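Local coordinates for putative type 11 methyltransferase (Sulfolobus solfataricus, PDB 3I9F), which probably acts as an S-adenosylmethionine-dependent methyltransferase, at residues R107-T118 / F146-L157. Residues are numbered along the deposited sequence; the frame is centred on the assembly and turned at random.
Sequences RVIIIDWRKENT and FNPTPYHFGLVL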
ATOM      1  N   ARG B 107       4.281   7.366  18.283  1.00 40.87           N
ATOM      2  CA  ARG B 107       3.190   7.597  19.228  1.00 40.95           C
ATOM      3  C   ARG B 107       1.885   6.932  18.743  1.00 39.49           C
ATOM      4  O   ARG B 107       1.573   6.952  17.556  1.00 38.68           O
ATOM      5  CB  ARG B 107       2.947   9.122  19.372  1.00 42.19           C
ATOM      6  CG  ARG B 107       3.526   9.843  20.605  1.00 44.87           C
ATOM      7  CD  ARG B 107       4.881   9.389  20.977  1.00 49.82           C
ATOM      8  NE  ARG B 107       5.511  10.214  21.988  1.00 52.81           N
ATOM      9  CZ  ARG B 107       6.745  10.009  22.451  1.00 54.74           C
ATOM     10  NH1 ARG B 107       7.249  10.833  23.363  1.00 56.12           N
ATOM     11  NH2 ARG B 107       7.478   8.993  22.007  1.00 53.38           N
ATOM     12  N   VAL B 108       1.121   6.358  19.672  1.00 38.26           N
ATOM     13  CA  VAL B 108      -0.217   5.878  19.380  1.00 36.55           C
ATOM     14  C   VAL B 108      -1.244   6.830  19.980  1.00 36.28           C
ATOM     15  O   VAL B 108      -1.156   7.173  21.140  1.00 34.67           O
ATOM     16  CB  VAL B 108      -0.419   4.460  19.952  1.00 36.79           C
ATOM     17  CG1 VAL B 108      -1.905   4.001  19.786  1.00 34.10           C
ATOM     18  CG2 VAL B 108       0.581   3.474  19.287  1.00 34.33           C
ATOM     19  N   ILE B 109      -2.211   7.251  19.183  1.00 36.50           N
ATOM     20  CA  ILE B 109      -3.284   8.104  19.662  1.00 37.55           C
ATOM     21  C   ILE B 109      -4.569   7.310  19.752  1.00 38.14           C
ATOM     22  O   ILE B 109      -5.045   6.840  18.741  1.00 39.13           O
ATOM     23  CB  ILE B 109      -3.557   9.296  18.715  1.00 37.53           C
ATOM     24  CG1 ILE B 109      -2.264  10.074  18.420  1.00 39.22           C
ATOM     25  CG2 ILE B 109      -4.562  10.214  19.338  1.00 36.98           C
ATOM     26  CD1 ILE B 109      -2.218  10.727  17.034  1.00 39.14           C
ATOM     27  N   ILE B 110      -5.135   7.186  20.957  1.00 38.48           N
ATOM     28  CA  ILE B 110      -6.448   6.591  21.160  1.00 38.05           C
ATOM     29  C   ILE B 110      -7.508   7.645  21.420  1.00 38.49           C
ATOM     30  O   ILE B 110      -7.357   8.463  22.312  1.00 38.67           O
ATOM     31  CB  ILE B 110      -6.477   5.644  22.401  1.00 38.26           C
ATOM     32  CG1 ILE B 110      -5.401   4.549  22.304  1.00 37.58           C
ATOM     33  CG2 ILE B 110      -7.881   5.040  22.607  1.00 35.32           C
ATOM     34  CD1 ILE B 110      -5.237   3.944  20.958  1.00 36.91           C
ATOM     35  N   ILE B 111      -8.577   7.612  20.633  1.00 38.86           N
ATOM     36  CA  ILE B 111      -9.826   8.271  20.962  1.00 39.05           C
ATOM     37  C   ILE B 111     -10.911   7.213  21.005  1.00 39.59           C
ATOM     38  O   ILE B 111     -11.008   6.396  20.105  1.00 41.33           O
ATOM     39  CB  ILE B 111     -10.201   9.329  19.922  1.00 39.46           C
ATOM     40  CG1 ILE B 111      -9.102  10.412  19.872  1.00 40.73           C
ATOM     41  CG2 ILE B 111     -11.532   9.965  20.272  1.00 36.94           C
ATOM     42  CD1 ILE B 111      -9.180  11.319  18.641  1.00 41.70           C
ATOM     43  N   ASP B 112     -11.706   7.202  22.066  1.00 39.57           N
ATOM     44  CA  ASP B 112     -12.828   6.309  22.166  1.00 39.40           C
ATOM     45  C   ASP B 112     -13.822   6.862  23.153  1.00 39.25           C
ATOM     46  O   ASP B 112     -13.498   7.760  23.935  1.00 39.01           O
ATOM     47  CB  ASP B 112     -12.397   4.902  22.625  1.00 39.40           C
ATOM     48  CG  ASP B 112     -13.261   3.786  22.014  1.00 40.00           C
ATOM     49  OD1 ASP B 112     -14.306   4.105  21.394  1.00 41.36           O
ATOM     50  OD2 ASP B 112     -12.888   2.584  22.118  1.00 40.32           O
ATOM     51  N   TRP B 113     -15.015   6.268  23.113  1.00 39.06           N
ATOM     52  CA  TRP B 113     -16.145   6.611  23.939  1.00 39.67           C
ATOM     53  C   TRP B 113     -15.950   6.279  25.402  1.00 40.94           C
ATOM     54  O   TRP B 113     -15.361   5.273  25.712  1.00 41.74           O
ATOM     55  CB  TRP B 113     -17.355   5.853  23.440  1.00 39.23           C
ATOM     56  CG  TRP B 113     -17.845   6.294  22.105  1.00 39.45           C
ATOM     57  CD1 TRP B 113     -17.469   5.803  20.899  1.00 39.44           C
ATOM     58  CD2 TRP B 113     -18.801   7.324  21.839  1.00 38.14           C
ATOM     59  NE1 TRP B 113     -18.145   6.449  19.887  1.00 39.63           N
ATOM     60  CE2 TRP B 113     -18.966   7.391  20.433  1.00 39.30           C
ATOM     61  CE3 TRP B 113     -19.559   8.165  22.645  1.00 38.26           C
ATOM     62  CZ2 TRP B 113     -19.866   8.266  19.817  1.00 38.67           C
ATOM     63  CZ3 TRP B 113     -20.452   9.060  22.033  1.00 37.91           C
ATOM     64  CH2 TRP B 113     -20.589   9.105  20.639  1.00 39.56           C
ATOM     65  N   ARG B 114     -16.446   7.104  26.317  1.00 42.57           N
ATOM     66  CA  ARG B 114     -16.275   6.773  27.731  1.00 44.25           C
ATOM     67  C   ARG B 114     -17.144   5.548  28.028  1.00 44.09           C
ATOM     68  O   ARG B 114     -18.180   5.346  27.403  1.00 42.94           O
ATOM     69  CB  ARG B 114     -16.636   7.919  28.664  1.00 44.76           C
ATOM     70  CG  ARG B 114     -15.918   9.210  28.369  1.00 49.85           C
ATOM     71  CD  ARG B 114     -16.183  10.247  29.448  1.00 55.85           C
ATOM     72  NE  ARG B 114     -16.090  11.630  28.960  1.00 61.64           N
ATOM     73  CZ  ARG B 114     -14.975  12.390  28.933  1.00 65.79           C
ATOM     74  NH1 ARG B 114     -13.778  11.919  29.343  1.00 66.13           N
ATOM     75  NH2 ARG B 114     -15.049  13.655  28.479  1.00 65.91           N
ATOM     76  N   LYS B 115     -16.702   4.767  29.003  1.00 44.42           N
ATOM     77  CA  LYS B 115     -17.339   3.535  29.394  1.00 45.17           C
ATOM     78  C   LYS B 115     -18.398   3.816  30.466  1.00 46.14           C
ATOM     79  O   LYS B 115     -18.292   3.376  31.604  1.00 45.32           O
ATOM     80  CB  LYS B 115     -16.254   2.585  29.905  1.00 45.03           C
ATOM     81  CG  LYS B 115     -16.672   1.121  30.064  1.00 44.67           C
ATOM     82  CD  LYS B 115     -15.549   0.336  30.724  1.00 44.26           C
ATOM     83  CE  LYS B 115     -15.612  -1.156  30.477  1.00 44.76           C
ATOM     84  NZ  LYS B 115     -14.563  -1.880  31.305  1.00 45.71           N
ATOM     85  N   GLU B 116     -19.397   4.594  30.074  1.00 48.30           N
ATOM     86  CA  GLU B 116     -20.571   4.906  30.891  1.00 50.29           C
ATOM     87  C   GLU B 116     -21.703   5.083  29.921  1.00 50.91           C
ATOM     88  O   GLU B 116     -21.470   5.112  28.718  1.00 50.36           O
ATOM     89  CB  GLU B 116     -20.393   6.168  31.747  1.00 50.69           C
ATOM     90  CG  GLU B 116     -19.659   7.338  31.078  1.00 54.92           C
ATOM     91  CD  GLU B 116     -19.526   8.589  32.008  1.00 60.40           C
ATOM     92  OE1 GLU B 116     -18.372   9.090  32.202  1.00 60.33           O
ATOM     93  OE2 GLU B 116     -20.586   9.060  32.537  1.00 63.18           O
ATOM     94  N   ASN B 117     -22.939   5.181  30.409  1.00 52.23           N
ATOM     95  CA  ASN B 117     -24.043   5.335  29.471  1.00 53.15           C
ATOM     96  C   ASN B 117     -24.228   6.799  29.150  1.00 51.64           C
ATOM     97  O   ASN B 117     -24.727   7.549  29.959  1.00 52.49           O
ATOM     98  CB  ASN B 117     -25.351   4.712  29.956  1.00 54.29           C
ATOM     99  CG  ASN B 117     -26.390   4.590  28.806  1.00 59.49           C
ATOM    100  OD1 ASN B 117     -26.122   4.994  27.635  1.00 61.92           O
ATOM    101  ND2 ASN B 117     -27.569   4.024  29.130  1.00 63.07           N
ATOM    102  N   THR B 118     -23.776   7.192  27.963  1.00 50.03           N
ATOM    103  CA  THR B 118     -23.816   8.571  27.494  1.00 47.55           C
ATOM    104  C   THR B 118     -24.999   8.758  26.536  1.00 46.74           C
ATOM    105  O   THR B 118     -25.170   9.816  25.950  1.00 46.80           O
ATOM    106  CB  THR B 118     -22.547   8.888  26.759  1.00 46.99           C
ATOM    107  OG1 THR B 118     -22.430   8.001  25.638  1.00 46.30           O
ATOM    108  CG2 THR B 118     -21.377   8.711  27.661  1.00 44.48           C
ATOM    109  N   PHE B 146      -6.393  13.743  27.078  1.00 54.08           N
ATOM    110  CA  PHE B 146      -7.204  14.851  26.580  1.00 54.03           C
ATOM    111  C   PHE B 146      -8.665  14.417  26.396  1.00 54.49           C
ATOM    112  O   PHE B 146      -8.957  13.231  26.341  1.00 54.33           O
ATOM    113  CB  PHE B 146      -6.605  15.447  25.302  1.00 53.71           C
ATOM    114  CG  PHE B 146      -6.648  14.537  24.114  1.00 53.89           C
ATOM    115  CD1 PHE B 146      -7.563  14.769  23.071  1.00 53.92           C
ATOM    116  CD2 PHE B 146      -5.782  13.454  24.015  1.00 52.45           C
ATOM    117  CE1 PHE B 146      -7.611  13.925  21.955  1.00 52.36           C
ATOM    118  CE2 PHE B 146      -5.820  12.609  22.893  1.00 51.97           C
ATOM    119  CZ  PHE B 146      -6.737  12.839  21.871  1.00 50.76           C
ATOM    120  N   ASN B 147      -9.571  15.393  26.356  1.00 55.11           N
ATOM    121  CA  ASN B 147     -11.001  15.149  26.275  1.00 55.44           C
ATOM    122  C   ASN B 147     -11.554  15.756  25.002  1.00 54.74           C
ATOM    123  O   ASN B 147     -12.054  16.875  25.014  1.00 54.92           O
ATOM    124  CB  ASN B 147     -11.729  15.725  27.498  1.00 55.74           C
ATOM    125  CG  ASN B 147     -11.317  15.040  28.818  1.00 58.60           C
ATOM    126  OD1 ASN B 147     -11.225  13.789  28.913  1.00 59.76           O
ATOM    127  ND2 ASN B 147     -11.092  15.864  29.855  1.00 59.96           N
ATOM    128  N   PRO B 148     -11.503  14.997  23.899  1.00 54.07           N
ATOM    129  CA  PRO B 148     -11.997  15.438  22.583  1.00 53.39           C
ATOM    130  C   PRO B 148     -13.401  15.980  22.633  1.00 52.75           C
ATOM    131  O   PRO B 148     -13.708  16.961  21.954  1.00 53.11           O
ATOM    132  CB  PRO B 148     -12.019  14.138  21.751  1.00 53.48           C
ATOM    133  CG  PRO B 148     -11.164  13.204  22.446  1.00 53.57           C
ATOM    134  CD  PRO B 148     -11.150  13.567  23.898  1.00 53.76           C
ATOM    135  N   THR B 149     -14.260  15.285  23.384  1.00 51.84           N
ATOM    136  CA  THR B 149     -15.634  15.685  23.589  1.00 50.88           C
ATOM    137  C   THR B 149     -16.012  15.305  25.016  1.00 50.62           C
ATOM    138  O   THR B 149     -15.198  14.763  25.737  1.00 50.62           O
ATOM    139  CB  THR B 149     -16.597  15.020  22.582  1.00 50.57           C
ATOM    140  OG1 THR B 149     -17.170  13.843  23.168  1.00 50.97           O
ATOM    141  CG2 THR B 149     -15.915  14.692  21.298  1.00 49.26           C
ATOM    142  N   PRO B 150     -17.240  15.611  25.438  1.00 50.64           N
ATOM    143  CA  PRO B 150     -17.618  15.284  26.819  1.00 50.74           C
ATOM    144  C   PRO B 150     -18.077  13.834  26.979  1.00 50.76           C
ATOM    145  O   PRO B 150     -18.377  13.396  28.108  1.00 50.68           O
ATOM    146  CB  PRO B 150     -18.784  16.243  27.125  1.00 50.96           C
ATOM    147  CG  PRO B 150     -19.217  16.835  25.760  1.00 51.78           C
ATOM    148  CD  PRO B 150     -18.317  16.294  24.686  1.00 50.82           C
ATOM    149  N   TYR B 151     -18.145  13.103  25.865  1.00 49.73           N
ATOM    150  CA  TYR B 151     -18.437  11.687  25.906  1.00 49.01           C
ATOM    151  C   TYR B 151     -17.257  10.798  25.489  1.00 47.46           C
ATOM    152  O   TYR B 151     -17.373   9.580  25.503  1.00 47.90           O
ATOM    153  CB  TYR B 151     -19.663  11.450  25.042  1.00 49.64           C
ATOM    154  CG  TYR B 151     -20.753  12.399  25.452  1.00 51.88           C
ATOM    155  CD1 TYR B 151     -21.306  12.313  26.729  1.00 55.14           C
ATOM    156  CD2 TYR B 151     -21.206  13.397  24.601  1.00 54.87           C
ATOM    157  CE1 TYR B 151     -22.298  13.174  27.139  1.00 56.77           C
ATOM    158  CE2 TYR B 151     -22.213  14.284  25.006  1.00 57.32           C
ATOM    159  CZ  TYR B 151     -22.744  14.169  26.283  1.00 57.91           C
ATOM    160  OH  TYR B 151     -23.735  15.018  26.722  1.00 60.36           O
ATOM    161  N   HIS B 152     -16.122  11.394  25.160  1.00 45.36           N
ATOM    162  CA  HIS B 152     -14.957  10.648  24.695  1.00 44.13           C
ATOM    163  C   HIS B 152     -13.755  10.925  25.564  1.00 43.24           C
ATOM    164  O   HIS B 152     -13.666  11.955  26.174  1.00 44.29           O
ATOM    165  CB  HIS B 152     -14.577  11.045  23.269  1.00 44.06           C
ATOM    166  CG  HIS B 152     -15.570  10.639  22.229  1.00 41.33           C
ATOM    167  ND1 HIS B 152     -16.789  11.255  22.084  1.00 41.57           N
ATOM    168  CD2 HIS B 152     -15.503   9.717  21.244  1.00 40.42           C
ATOM    169  CE1 HIS B 152     -17.449  10.709  21.069  1.00 40.55           C
ATOM    170  NE2 HIS B 152     -16.693   9.766  20.546  1.00 40.41           N
ATOM    171  N   PHE B 153     -12.826   9.989  25.615  1.00 41.94           N
ATOM    172  CA  PHE B 153     -11.545  10.231  26.211  1.00 40.53           C
ATOM    173  C   PHE B 153     -10.528  10.057  25.121  1.00 39.57           C
ATOM    174  O   PHE B 153     -10.858   9.594  24.038  1.00 39.25           O
ATOM    175  CB  PHE B 153     -11.281   9.312  27.412  1.00 40.85           C
ATOM    176  CG  PHE B 153     -11.137   7.867  27.073  1.00 40.63           C
ATOM    177  CD1 PHE B 153      -9.897   7.276  27.050  1.00 39.35           C
ATOM    178  CD2 PHE B 153     -12.246   7.094  26.816  1.00 42.29           C
ATOM    179  CE1 PHE B 153      -9.750   5.963  26.756  1.00 41.05           C
ATOM    180  CE2 PHE B 153     -12.115   5.766  26.527  1.00 43.42           C
ATOM    181  CZ  PHE B 153     -10.858   5.192  26.496  1.00 42.93           C
ATOM    182  N   GLY B 154      -9.300  10.460  25.411  1.00 39.32           N
ATOM    183  CA  GLY B 154      -8.224  10.543  24.426  1.00 39.00           C
ATOM    184  C   GLY B 154      -6.897  10.273  25.114  1.00 39.04           C
ATOM    185  O   GLY B 154      -6.656  10.774  26.194  1.00 38.94           O
ATOM    186  N   LEU B 155      -6.048   9.446  24.515  1.00 39.28           N
ATOM    187  CA  LEU B 155      -4.716   9.188  25.056  1.00 39.05           C
ATOM    188  C   LEU B 155      -3.658   9.356  23.964  1.00 39.57           C
ATOM    189  O   LEU B 155      -3.937   9.174  22.763  1.00 40.26           O
ATOM    190  CB  LEU B 155      -4.621   7.784  25.621  1.00 38.66           C
ATOM    191  CG  LEU B 155      -5.743   7.270  26.532  1.00 38.71           C
ATOM    192  CD1 LEU B 155      -5.645   5.744  26.587  1.00 35.25           C
ATOM    193  CD2 LEU B 155      -5.689   7.893  27.960  1.00 37.91           C
ATOM    194  N   VAL B 156      -2.466   9.760  24.383  1.00 39.40           N
ATOM    195  CA  VAL B 156      -1.316   9.716  23.541  1.00 39.39           C
ATOM    196  C   VAL B 156      -0.418   8.778  24.288  1.00 40.21           C
ATOM    197  O   VAL B 156      -0.256   8.915  25.488  1.00 41.68           O
ATOM    198  CB  VAL B 156      -0.657  11.086  23.372  1.00 39.90           C
ATOM    199  CG1 VAL B 156       0.616  10.980  22.445  1.00 37.65           C
ATOM    200  CG2 VAL B 156      -1.688  12.126  22.854  1.00 38.78           C
ATOM    201  N   LEU B 157       0.149   7.819  23.578  1.00 40.26           N
ATOM    202  CA  LEU B 157       0.834   6.712  24.161  1.00 40.38           C
ATOM    203  C   LEU B 157       2.215   6.638  23.527  1.00 41.22           C
ATOM    204  O   LEU B 157       2.327   6.860  22.341  1.00 40.53           O
ATOM    205  CB  LEU B 157       0.078   5.447  23.792  1.00 40.30           C
ATOM    206  CG  LEU B 157      -0.885   4.742  24.708  1.00 40.54           C
ATOM    207  CD1 LEU B 157      -1.868   5.697  25.272  1.00 41.31           C
ATOM    208  CD2 LEU B 157      -1.575   3.633  23.934  1.00 39.61           C
TER
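V108 to W113 pair antiparallel with H152 to L157, joining strands 106-113 and 152-159 of the seven-stranded sheet. The strand order 3-2-1-4-5-7-6, with the seventh strand antiparallel, is that of the Rossmann-like class I methyltransferase fold. V108, I110 and D112 each exchange two backbone hydrogen bonds, with L157, L155 and F153 respectively.

The middle of the ladder is tightly packed. The ring of F146 lies over G154, whose CA is 3.5 Å above the ring plane, offset toward the rim, and F146 CZ reaches I111 CG1 at 3.9 Å. Helix 10-14 packs on this face, against I109, F146 and V156. On the other face, I110 and F153 meet Y133, whose OH hydrogen-bonds D112 OD2.

Past W113 the contact is more open, and N147 and P150 are exposed. T118 CB touches Y151 CD1. R114 ties this side together. Its N donates to Y151 O at 2.8 Å. NE donates to P150 O (3.0 Å) and NH1 to N147 OD1 (3.2 Å, 171°), both acceptors close to the guanidinium plane. H152 O sits over one guanidinium face.

Buried H152 belongs to the packed side. With CG anti to the carbonyl carbon (chi1 -68°), its ring runs beside W113, planes 38° apart. T149 OG1 accepts from Y151 N, an ST turn, and shares a 2.8 Å hydrogen bond with H152 ND1. H152 NE2 lies over the W113 ring centre, 3.3 Å from W113 CE2.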